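Local coordinates for glycerophosphodiester phosphodiesterase (Parabacteroides distasonis, PDB 3NO3), which belongs to the glycerophosphodiester phosphodiesterase family, whose members share a TIM-barrel fold, and carries bound magnesium, at residues T84-L89 / K125-A130; N97-F102 / R132-S137; K152-Y157 / G171-D176. All coordinates share one frame; numbering follows the deposited sequence.

Contact 1. Residues T84-L89 / K125-A130; sequences TLEQYL and KRMKLA
Glu86 and Arg126 form the polar side of this contact, a salt bridge between two helices. Arg126 NH2 lies 2.9 Å from Glu86 OE2, and the N-H points almost straight at the oxygen (169°). The carboxylate oxygen sits in the plane of the guanidinium, at its edge. The guanidinium nitrogen, in turn, comes from above the carboxylate plane, and the two flat groups stand nearly perpendicular. Glu86 gets there with CG anti to its backbone N (chi1 -177°) and an extended chain. Water 1 closes a small ring beside the bridge. It donates to Glu86 OE2 (2.7 Å) and accepts from Arg126 NH1 (3.0 Å).

The apolar part lies one turn further along helix 85-94. Leu89 CB touches selenomethionine Met127 CG at 4.0 Å and Leu129 CD1 at 3.8 Å. The Met127 chain bends at both chi2 and chi3, and its CE methyl turns back toward Glu86 O, 3.8 Å away. Leu129 CD1 also rests 3.5 Å from Leu89 O. Leu89 and Leu129 both continue inward onto Leu100 of strand 99-104.

Backbone and capping bonds shape the two helix ends. Thr84 OG1 accepts from Gln87 N, and Gln87 OE1 accepts from Thr84 N, a capping box at the start of helix 85-94. At the other end Lys128 has positive phi and closes helix 110-126 with a Schellman motif. The contact thus sets the capped start of one helix against the finished end of the next, as neighbouring outer helices pack in a TIM barrel.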
loop_
_atom_site.group_PDB
_atom_site.type_symbol
_atom_site.label_atom_id
_atom_site.label_comp_id
_atom_site.label_asym_id
_atom_site.label_seq_id
_atom_site.Cartn_x
_atom_site.Cartn_y
_atom_site.Cartn_z
ATOM N N THR A 84 2.335 14.923 -6.544
ATOM C CA THR A 84 1.499 15.212 -5.373
ATOM C C THR A 84 0.527 14.054 -5.245
ATOM O O THR A 84 0.216 13.359 -6.234
ATOM C CB THR A 84 0.742 16.540 -5.464
ATOM O OG1 THR A 84 -0.150 16.503 -6.577
ATOM C CG2 THR A 84 1.716 17.750 -5.631
ATOM N N LEU A 85 0.026 13.847 -4.034
ATOM C CA LEU A 85 -1.038 12.882 -3.810
ATOM C C LEU A 85 -2.255 13.276 -4.623
ATOM O O LEU A 85 -2.897 12.418 -5.240
ATOM C CB LEU A 85 -1.424 12.779 -2.328
ATOM C CG LEU A 85 -2.617 11.824 -2.019
ATOM C CD1 LEU A 85 -2.249 10.355 -2.482
ATOM C CD2 LEU A 85 -3.033 11.912 -0.473
ATOM N N GLU A 86 -2.566 14.570 -4.663
ATOM C CA GLU A 86 -3.665 15.034 -5.481
ATOM C C GLU A 86 -3.547 14.592 -6.933
ATOM O O GLU A 86 -4.535 14.141 -7.497
ATOM C CB GLU A 86 -3.747 16.548 -5.447
ATOM C CG GLU A 86 -4.924 17.153 -6.218
ATOM C CD GLU A 86 -4.895 18.680 -6.290
ATOM O OE1 GLU A 86 -3.776 19.283 -6.302
ATOM O OE2 GLU A 86 -6.029 19.279 -6.370
ATOM N N GLN A 87 -2.380 14.782 -7.527
ATOM C CA GLN A 87 -2.149 14.297 -8.916
ATOM C C GLN A 87 -2.338 12.790 -9.046
ATOM O O GLN A 87 -2.897 12.270 -10.058
ATOM C CB GLN A 87 -0.734 14.646 -9.378
ATOM C CG GLN A 87 -0.555 16.146 -9.695
ATOM C CD GLN A 87 0.865 16.619 -9.651
ATOM O OE1 GLN A 87 1.814 15.830 -9.496
ATOM N NE2 GLN A 87 1.036 17.918 -9.831
ATOM N N TYR A 88 -1.855 12.062 -8.051
ATOM C CA TYR A 88 -1.918 10.584 -8.051
ATOM C C TYR A 88 -3.360 10.157 -8.030
ATOM O O TYR A 88 -3.774 9.298 -8.833
ATOM C CB TYR A 88 -1.126 9.970 -6.865
ATOM C CG TYR A 88 -0.327 8.734 -7.234
ATOM C CD1 TYR A 88 0.842 8.848 -7.962
ATOM C CD2 TYR A 88 -0.742 7.458 -6.862
ATOM C CE1 TYR A 88 1.604 7.728 -8.326
ATOM C CE2 TYR A 88 0.027 6.334 -7.210
ATOM C CZ TYR A 88 1.192 6.482 -7.931
ATOM O OH TYR A 88 1.909 5.356 -8.317
ATOM N N LEU A 89 -4.146 10.806 -7.164
ATOM C CA LEU A 89 -5.563 10.533 -7.048
ATOM C C LEU A 89 -6.394 11.012 -8.233
ATOM O O LEU A 89 -7.355 10.335 -8.588
ATOM C CB LEU A 89 -6.113 11.123 -5.732
ATOM C CG LEU A 89 -5.424 10.496 -4.502
ATOM C CD1 LEU A 89 -6.041 11.076 -3.245
ATOM C CD2 LEU A 89 -5.430 8.947 -4.482
ATOM N N LYS A 125 -11.187 11.886 0.542
ATOM C CA LYS A 125 -12.594 12.263 0.526
ATOM C C LYS A 125 -12.911 13.267 -0.570
ATOM O O LYS A 125 -13.868 13.065 -1.349
ATOM C CB LYS A 125 -13.012 12.868 1.872
ATOM C CG LYS A 125 -14.467 13.187 2.001
ATOM C CD LYS A 125 -14.794 13.854 3.346
ATOM C CE LYS A 125 -16.199 14.391 3.368
ATOM N NZ LYS A 125 -16.497 15.137 4.611
ATOM N N ARG A 126 -12.163 14.371 -0.624
ATOM C CA ARG A 126 -12.472 15.386 -1.669
ATOM C C ARG A 126 -12.212 14.896 -3.088
ATOM O O ARG A 126 -12.856 15.398 -4.020
ATOM C CB ARG A 126 -11.856 16.773 -1.369
ATOM C CG ARG A 126 -10.521 17.100 -1.861
ATOM C CD ARG A 126 -10.241 18.620 -1.765
ATOM N NE ARG A 126 -8.900 18.917 -2.240
ATOM C CZ ARG A 126 -8.514 18.961 -3.508
ATOM N NH1 ARG A 126 -9.343 18.716 -4.501
ATOM N NH2 ARG A 126 -7.246 19.216 -3.776
HETATM N N MSE A 127 -11.310 13.904 -3.257
HETATM C CA MSE A 127 -11.068 13.313 -4.570
HETATM C C MSE A 127 -12.030 12.184 -4.938
HETATM O O MSE A 127 -11.911 11.589 -6.013
HETATM C CB MSE A 127 -9.607 12.868 -4.700
HETATM C CG MSE A 127 -8.607 13.989 -4.522
HETATM SE SE MSE A 127 -8.784 15.431 -5.730
HETATM C CE MSE A 127 -8.322 14.424 -7.286
ATOM N N LYS A 128 -12.987 11.910 -4.060
ATOM C CA LYS A 128 -14.071 10.950 -4.273
ATOM C C LYS A 128 -13.571 9.492 -4.418
ATOM O O LYS A 128 -14.037 8.769 -5.272
ATOM C CB LYS A 128 -15.002 11.369 -5.414
ATOM C CG LYS A 128 -15.558 12.797 -5.239
ATOM C CD LYS A 128 -16.637 13.120 -6.302
ATOM C CE LYS A 128 -17.967 12.487 -5.916
ATOM N NZ LYS A 128 -18.993 12.704 -6.976
ATOM N N LEU A 129 -12.629 9.093 -3.568
ATOM C CA LEU A 129 -11.972 7.776 -3.672
ATOM C C LEU A 129 -12.022 6.977 -2.365
ATOM O O LEU A 129 -11.350 5.950 -2.243
ATOM C CB LEU A 129 -10.566 7.951 -4.192
ATOM C CG LEU A 129 -10.458 8.193 -5.679
ATOM C CD1 LEU A 129 -9.068 8.731 -6.028
ATOM C CD2 LEU A 129 -10.769 6.928 -6.485
ATOM N N ALA A 130 -12.874 7.370 -1.409
ATOM C CA ALA A 130 -12.928 6.648 -0.131
ATOM C C ALA A 130 -13.398 5.186 -0.268
ATOM O O ALA A 130 -12.941 4.322 0.468
ATOM C CB ALA A 130 -13.812 7.407 0.899
HETATM O O HOH W 1 -8.416 18.691 -7.392
#

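Contact 2. Residues N97-F102 / R132-S137; sequences NIRLIF and RTDYIS
Leu100 and Phe102 pair with segment 132-137 through four regular backbone hydrogen bonds. Leu100 N binds Arg132 O, and Phe102 N binds Asp134 O. Their carbonyls accept from Asp134 N and Ile136 N. This is the tight part. On the face carrying Leu100, Thr133, Phe102 and Tyr135, the edge of the Tyr135 ring meets the face of Phe102 in a T-shaped pair, centroids 5.3 Å apart and planes at 68°. Thr133 CG2 adds a contact 3.8 Å from Phe102 CB, under helix 110-126. On the face of Ile101 and Asp134, Ile101 CG2 is met by Ile136 CD1 at 3.8 Å.

Toward the N-terminal ends the packing gives way to two partly exposed arginines. Arg99 bends at chi2 (81°) and reaches Asp134 side-on. Its NH2 lies 2.6 Å from Asp134 OD1, on the syn lone pair, and its NE also binds OD1 at 3.0 Å. The carboxylate is buried, so this salt bridge probably favours its charged form. Arg132 NH2 and NE both donate to Ile98 O, at 2.9 and 3.3 Å; NH2 also binds Ala92 O. Strand 99-104, helix 110-126 and strand 133-137 make a beta-alpha-beta crossover, the repeating element of a TIM barrel.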
loop_
_atom_site.group_PDB
_atom_site.type_symbol
_atom_site.label_atom_id
_atom_site.label_comp_id
_atom_site.label_asym_id
_atom_site.label_seq_id
_atom_site.Cartn_x
_atom_site.Cartn_y
_atom_site.Cartn_z
ATOM N N ASN A 97 -11.006 0.179 -12.450
ATOM C CA ASN A 97 -10.823 -1.205 -12.063
ATOM C C ASN A 97 -9.924 -1.460 -10.821
ATOM O O ASN A 97 -9.827 -2.605 -10.388
ATOM C CB ASN A 97 -10.224 -1.961 -13.282
ATOM C CG ASN A 97 -8.800 -1.411 -13.696
ATOM O OD1 ASN A 97 -8.468 -0.229 -13.403
ATOM N ND2 ASN A 97 -8.001 -2.249 -14.397
ATOM N N ILE A 98 -9.250 -0.454 -10.265
ATOM C CA ILE A 98 -8.156 -0.750 -9.354
ATOM C C ILE A 98 -8.330 -0.150 -7.961
ATOM O O ILE A 98 -8.821 0.950 -7.801
ATOM C CB ILE A 98 -6.815 -0.388 -10.009
ATOM C CG1 ILE A 98 -5.651 -1.170 -9.381
ATOM C CG2 ILE A 98 -6.566 1.107 -10.026
ATOM C CD1 ILE A 98 -4.570 -1.454 -10.412
ATOM N N ARG A 99 -7.973 -0.956 -6.975
ATOM C CA ARG A 99 -7.983 -0.599 -5.578
ATOM C C ARG A 99 -6.703 0.181 -5.257
ATOM O O ARG A 99 -5.630 -0.167 -5.759
ATOM C CB ARG A 99 -7.987 -1.882 -4.763
ATOM C CG ARG A 99 -8.473 -1.740 -3.393
ATOM C CD ARG A 99 -9.971 -1.747 -3.395
ATOM N NE ARG A 99 -10.396 -1.535 -2.033
ATOM C CZ ARG A 99 -11.637 -1.328 -1.653
ATOM N NH1 ARG A 99 -12.656 -1.361 -2.537
ATOM N NH2 ARG A 99 -11.859 -1.158 -0.347
ATOM N N LEU A 100 -6.819 1.214 -4.428
ATOM C CA LEU A 100 -5.699 2.069 -4.067
ATOM C C LEU A 100 -5.186 1.647 -2.699
ATOM O O LEU A 100 -5.905 1.742 -1.724
ATOM C CB LEU A 100 -6.143 3.532 -4.121
ATOM C CG LEU A 100 -6.738 3.959 -5.485
ATOM C CD1 LEU A 100 -7.037 5.418 -5.438
ATOM C CD2 LEU A 100 -5.735 3.645 -6.671
ATOM N N ILE A 101 -3.959 1.121 -2.648
ATOM C CA ILE A 101 -3.351 0.631 -1.423
ATOM C C ILE A 101 -2.381 1.721 -0.937
ATOM O O ILE A 101 -1.278 1.839 -1.413
ATOM C CB ILE A 101 -2.651 -0.745 -1.603
ATOM C CG1 ILE A 101 -3.576 -1.770 -2.293
ATOM C CG2 ILE A 101 -2.197 -1.261 -0.260
ATOM C CD1 ILE A 101 -4.931 -2.035 -1.617
ATOM N N PHE A 102 -2.843 2.536 0.010
ATOM C CA PHE A 102 -2.258 3.818 0.373
ATOM C C PHE A 102 -1.416 3.545 1.598
ATOM O O PHE A 102 -1.974 3.330 2.670
ATOM C CB PHE A 102 -3.453 4.745 0.686
ATOM C CG PHE A 102 -3.148 6.205 1.005
ATOM C CD1 PHE A 102 -2.302 6.619 2.050
ATOM C CD2 PHE A 102 -3.847 7.192 0.324
ATOM C CE1 PHE A 102 -2.131 7.952 2.345
ATOM C CE2 PHE A 102 -3.669 8.526 0.608
ATOM C CZ PHE A 102 -2.814 8.911 1.601
ATOM N N ARG A 132 -12.642 3.186 -2.683
ATOM C CA ARG A 132 -11.609 2.368 -3.349
ATOM C C ARG A 132 -10.226 2.464 -2.707
ATOM O O ARG A 132 -9.292 1.878 -3.238
ATOM C CB ARG A 132 -11.485 2.778 -4.833
ATOM C CG ARG A 132 -12.696 2.741 -5.629
ATOM C CD ARG A 132 -12.550 3.385 -7.051
ATOM N NE ARG A 132 -11.237 3.166 -7.581
ATOM C CZ ARG A 132 -10.667 3.860 -8.562
ATOM N NH1 ARG A 132 -11.310 4.805 -9.284
ATOM N NH2 ARG A 132 -9.428 3.534 -8.852
ATOM N N THR A 133 -10.095 3.126 -1.552
ATOM C CA THR A 133 -8.821 3.342 -0.905
ATOM C C THR A 133 -8.726 2.611 0.442
ATOM O O THR A 133 -9.527 2.843 1.362
ATOM C CB THR A 133 -8.561 4.870 -0.700
ATOM O OG1 THR A 133 -8.669 5.546 -1.966
ATOM C CG2 THR A 133 -7.201 5.124 -0.091
ATOM N N ASP A 134 -7.731 1.745 0.532
ATOM C CA ASP A 134 -7.387 0.957 1.720
ATOM C C ASP A 134 -6.088 1.528 2.284
ATOM O O ASP A 134 -5.202 1.906 1.526
ATOM C CB ASP A 134 -7.144 -0.513 1.340
ATOM C CG ASP A 134 -8.346 -1.196 0.716
ATOM O OD1 ASP A 134 -9.490 -0.652 0.670
ATOM O OD2 ASP A 134 -8.122 -2.338 0.267
ATOM N N TYR A 135 -5.976 1.640 3.608
ATOM C CA TYR A 135 -4.806 2.232 4.240
ATOM C C TYR A 135 -3.922 1.162 4.883
ATOM O O TYR A 135 -4.423 0.150 5.462
ATOM C CB TYR A 135 -5.248 3.234 5.330
ATOM C CG TYR A 135 -6.074 4.375 4.804
ATOM C CD1 TYR A 135 -5.487 5.386 4.033
ATOM C CD2 TYR A 135 -7.432 4.457 5.067
ATOM C CE1 TYR A 135 -6.230 6.454 3.532
ATOM C CE2 TYR A 135 -8.222 5.532 4.534
ATOM C CZ TYR A 135 -7.596 6.525 3.755
ATOM O OH TYR A 135 -8.335 7.614 3.275
ATOM N N ILE A 136 -2.618 1.383 4.785
ATOM C CA ILE A 136 -1.616 0.553 5.448
ATOM C C ILE A 136 -0.555 1.461 6.060
ATOM O O ILE A 136 -0.287 2.524 5.511
ATOM C CB ILE A 136 -1.000 -0.490 4.486
ATOM C CG1 ILE A 136 -0.176 0.150 3.347
ATOM C CG2 ILE A 136 -2.124 -1.395 3.842
ATOM C CD1 ILE A 136 0.540 -0.890 2.376
ATOM N N SER A 137 0.078 1.071 7.167
ATOM C CA SER A 137 1.182 1.876 7.725
ATOM C C SER A 137 2.014 1.043 8.689
ATOM O O SER A 137 1.477 0.182 9.381
ATOM C CB SER A 137 0.653 3.123 8.470
ATOM O OG SER A 137 1.679 3.993 8.880
#

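Contact 3. Residues K152-Y157 / G171-D176; sequences KSEVSY and GFTGLD
Thr173 meets Glu154 and Val155 with its side-chain oxygen, just before strand 174-178 begins. From CB the side chain can be followed along two branches. CB itself lies 3.4 Å from Glu154 OE1. The OG1 branch sits between the backbone N and the carbonyl carbon (chi1 69°), which turns it toward segment 152-157. There OG1 donates to Glu154 OE1 at 2.9 Å and accepts from Val155 N at 3.0 Å. The hydroxyl arrives from above the carboxylate plane. The other branch, CG2, ends 3.6 Å from Ser153 O. Water 2 ties the same corner together by donating to both Glu154 OE1 and Thr173 O.

The backbone next to this side chain starts the strand pairing. Val155 O accepts from Thr173 N, with a weak second bond from Gly174 N. Tyr157 N reaches Gly174 O through another weak bond, while Asp176 N binds Tyr157 O at 3.0 Å. The two short strands are parallel in sense but strongly splayed, their axes at 47°. Gly174 leaves room for Ser156, whose OG packs 3.5 Å from Gly174 CA. Water 3 links Ser156 OG with Leu175 O.

Phe172 packs on the side of the sheet that carries Tyr157. Its CE2 touches Tyr157 CB at 3.5 Å, and Val155 O lies near the plane of its ring, at the edge. The Phe172 and Tyr157 rings meet at a slant, while Tyr157 OH bonds to Glu161. Strand 155-157, helix 164-169 and strand 174-178 form a beta-alpha-beta crossover of the barrel. Helices 140-149 and 164-169 pack over Phe172 and Tyr157, strand 133-137 flanks the pair beside 155-157, and strand 198-202 flanks it beside 174-178.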
loop_
_atom_site.group_PDB
_atom_site.type_symbol
_atom_site.label_atom_id
_atom_site.label_comp_id
_atom_site.label_asym_id
_atom_site.label_seq_id
_atom_site.Cartn_x
_atom_site.Cartn_y
_atom_site.Cartn_z
ATOM N N LYS A 152 -15.386 2.393 8.530
ATOM C CA LYS A 152 -15.805 1.453 7.490
ATOM C C LYS A 152 -14.737 1.197 6.455
ATOM O O LYS A 152 -14.985 0.412 5.543
ATOM C CB LYS A 152 -17.084 1.934 6.752
ATOM C CG LYS A 152 -18.311 2.329 7.618
ATOM C CD LYS A 152 -18.614 1.363 8.779
ATOM N N SER A 153 -13.568 1.851 6.554
ATOM C CA SER A 153 -12.479 1.645 5.593
ATOM C C SER A 153 -11.576 0.472 6.015
ATOM O O SER A 153 -11.589 0.033 7.163
ATOM C CB SER A 153 -11.623 2.904 5.442
ATOM O OG SER A 153 -12.376 3.937 4.845
ATOM N N GLU A 154 -10.808 -0.029 5.054
ATOM C CA GLU A 154 -9.817 -1.053 5.325
ATOM C C GLU A 154 -8.561 -0.366 5.886
ATOM O O GLU A 154 -8.105 0.645 5.335
ATOM C CB GLU A 154 -9.496 -1.809 4.058
ATOM C CG GLU A 154 -10.677 -2.590 3.421
ATOM C CD GLU A 154 -11.162 -3.676 4.344
ATOM O OE1 GLU A 154 -10.353 -4.512 4.780
ATOM O OE2 GLU A 154 -12.330 -3.631 4.715
ATOM N N VAL A 155 -8.051 -0.885 7.012
ATOM C CA VAL A 155 -6.814 -0.465 7.633
ATOM C C VAL A 155 -5.982 -1.717 8.048
ATOM O O VAL A 155 -6.476 -2.545 8.842
ATOM C CB VAL A 155 -7.020 0.417 8.858
ATOM C CG1 VAL A 155 -5.679 0.908 9.340
ATOM C CG2 VAL A 155 -7.979 1.609 8.567
ATOM N N SER A 156 -4.750 -1.859 7.526
ATOM C CA SER A 156 -3.871 -2.973 7.878
ATOM C C SER A 156 -2.550 -2.501 8.474
ATOM O O SER A 156 -2.004 -1.475 8.059
ATOM C CB SER A 156 -3.615 -3.895 6.704
ATOM O OG SER A 156 -4.817 -4.326 6.171
ATOM N N TYR A 157 -2.029 -3.264 9.432
ATOM C CA TYR A 157 -0.769 -2.922 10.063
ATOM C C TYR A 157 0.368 -3.556 9.288
ATOM O O TYR A 157 0.254 -4.727 8.895
ATOM C CB TYR A 157 -0.758 -3.466 11.465
ATOM C CG TYR A 157 0.335 -3.026 12.385
ATOM C CD1 TYR A 157 0.693 -1.670 12.520
ATOM C CD2 TYR A 157 0.929 -3.926 13.232
ATOM C CE1 TYR A 157 1.641 -1.276 13.405
ATOM C CE2 TYR A 157 1.867 -3.532 14.160
ATOM C CZ TYR A 157 2.204 -2.208 14.261
ATOM O OH TYR A 157 3.156 -1.852 15.158
ATOM N N GLY A 171 -9.334 -2.633 16.163
ATOM C CA GLY A 171 -10.152 -2.179 15.024
ATOM C C GLY A 171 -9.491 -2.283 13.665
ATOM O O GLY A 171 -10.011 -1.757 12.685
ATOM N N PHE A 172 -8.389 -3.011 13.553
ATOM C CA PHE A 172 -7.815 -3.257 12.229
ATOM C C PHE A 172 -8.712 -4.193 11.455
ATOM O O PHE A 172 -9.413 -5.025 12.060
ATOM C CB PHE A 172 -6.429 -3.888 12.338
ATOM C CG PHE A 172 -5.324 -2.922 12.726
ATOM C CD1 PHE A 172 -5.056 -2.616 14.050
ATOM C CD2 PHE A 172 -4.567 -2.294 11.736
ATOM C CE1 PHE A 172 -4.026 -1.722 14.383
ATOM C CE2 PHE A 172 -3.568 -1.419 12.074
ATOM C CZ PHE A 172 -3.285 -1.145 13.382
ATOM N N THR A 173 -8.702 -4.057 10.131
ATOM C CA THR A 173 -9.396 -4.965 9.254
ATOM C C THR A 173 -8.442 -5.967 8.567
ATOM O O THR A 173 -8.923 -6.857 7.884
ATOM C CB THR A 173 -10.200 -4.221 8.171
ATOM O OG1 THR A 173 -9.283 -3.605 7.274
ATOM C CG2 THR A 173 -11.108 -3.186 8.803
ATOM N N GLY A 174 -7.127 -5.838 8.755
ATOM C CA GLY A 174 -6.184 -6.793 8.219
ATOM C C GLY A 174 -4.753 -6.646 8.720
ATOM O O GLY A 174 -4.456 -5.740 9.477
ATOM N N LEU A 175 -3.909 -7.612 8.375
ATOM C CA LEU A 175 -2.475 -7.500 8.492
ATOM C C LEU A 175 -1.879 -7.474 7.094
ATOM O O LEU A 175 -2.460 -8.009 6.140
ATOM C CB LEU A 175 -1.872 -8.658 9.303
ATOM C CG LEU A 175 -1.922 -10.121 8.893
ATOM C CD1 LEU A 175 -0.952 -10.500 7.791
ATOM C CD2 LEU A 175 -1.676 -10.986 10.199
ATOM N N ASP A 176 -0.712 -6.852 7.007
ATOM C CA ASP A 176 0.088 -6.748 5.792
ATOM C C ASP A 176 1.553 -6.889 6.227
ATOM O O ASP A 176 2.213 -5.907 6.542
ATOM C CB ASP A 176 -0.223 -5.417 5.107
ATOM C CG ASP A 176 0.388 -5.278 3.772
ATOM O OD1 ASP A 176 1.012 -6.216 3.238
ATOM O OD2 ASP A 176 0.148 -4.230 3.174
HETATM O O HOH W 2 -11.066 -6.969 6.147
HETATM O O HOH W 3 -4.546 -7.219 4.698
#

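How the contacts relate
The contacts follow the chain round the barrel. Contacts 1 and 2 interlock: segments 84-89 and 97-102 come first, then 125-130 and 132-137. Contact 3 lies wholly after them. The centres of contacts 1 and 2 are about 11 Å apart, as are those of contacts 2 and 3, while contacts 1 and 3 are about 20 Å apart. Contact 1 belongs to the outer helix layer and packs onto contact 2 through Leu85 on Phe102. Contacts 2 and 3 share one sheet, where strands 133-137 and 155-157 are neighbours. With that pairing, contacts 2 and 3 span four consecutive parallel strands of the barrel wall, and contact 1 adds part of the helical layer around it.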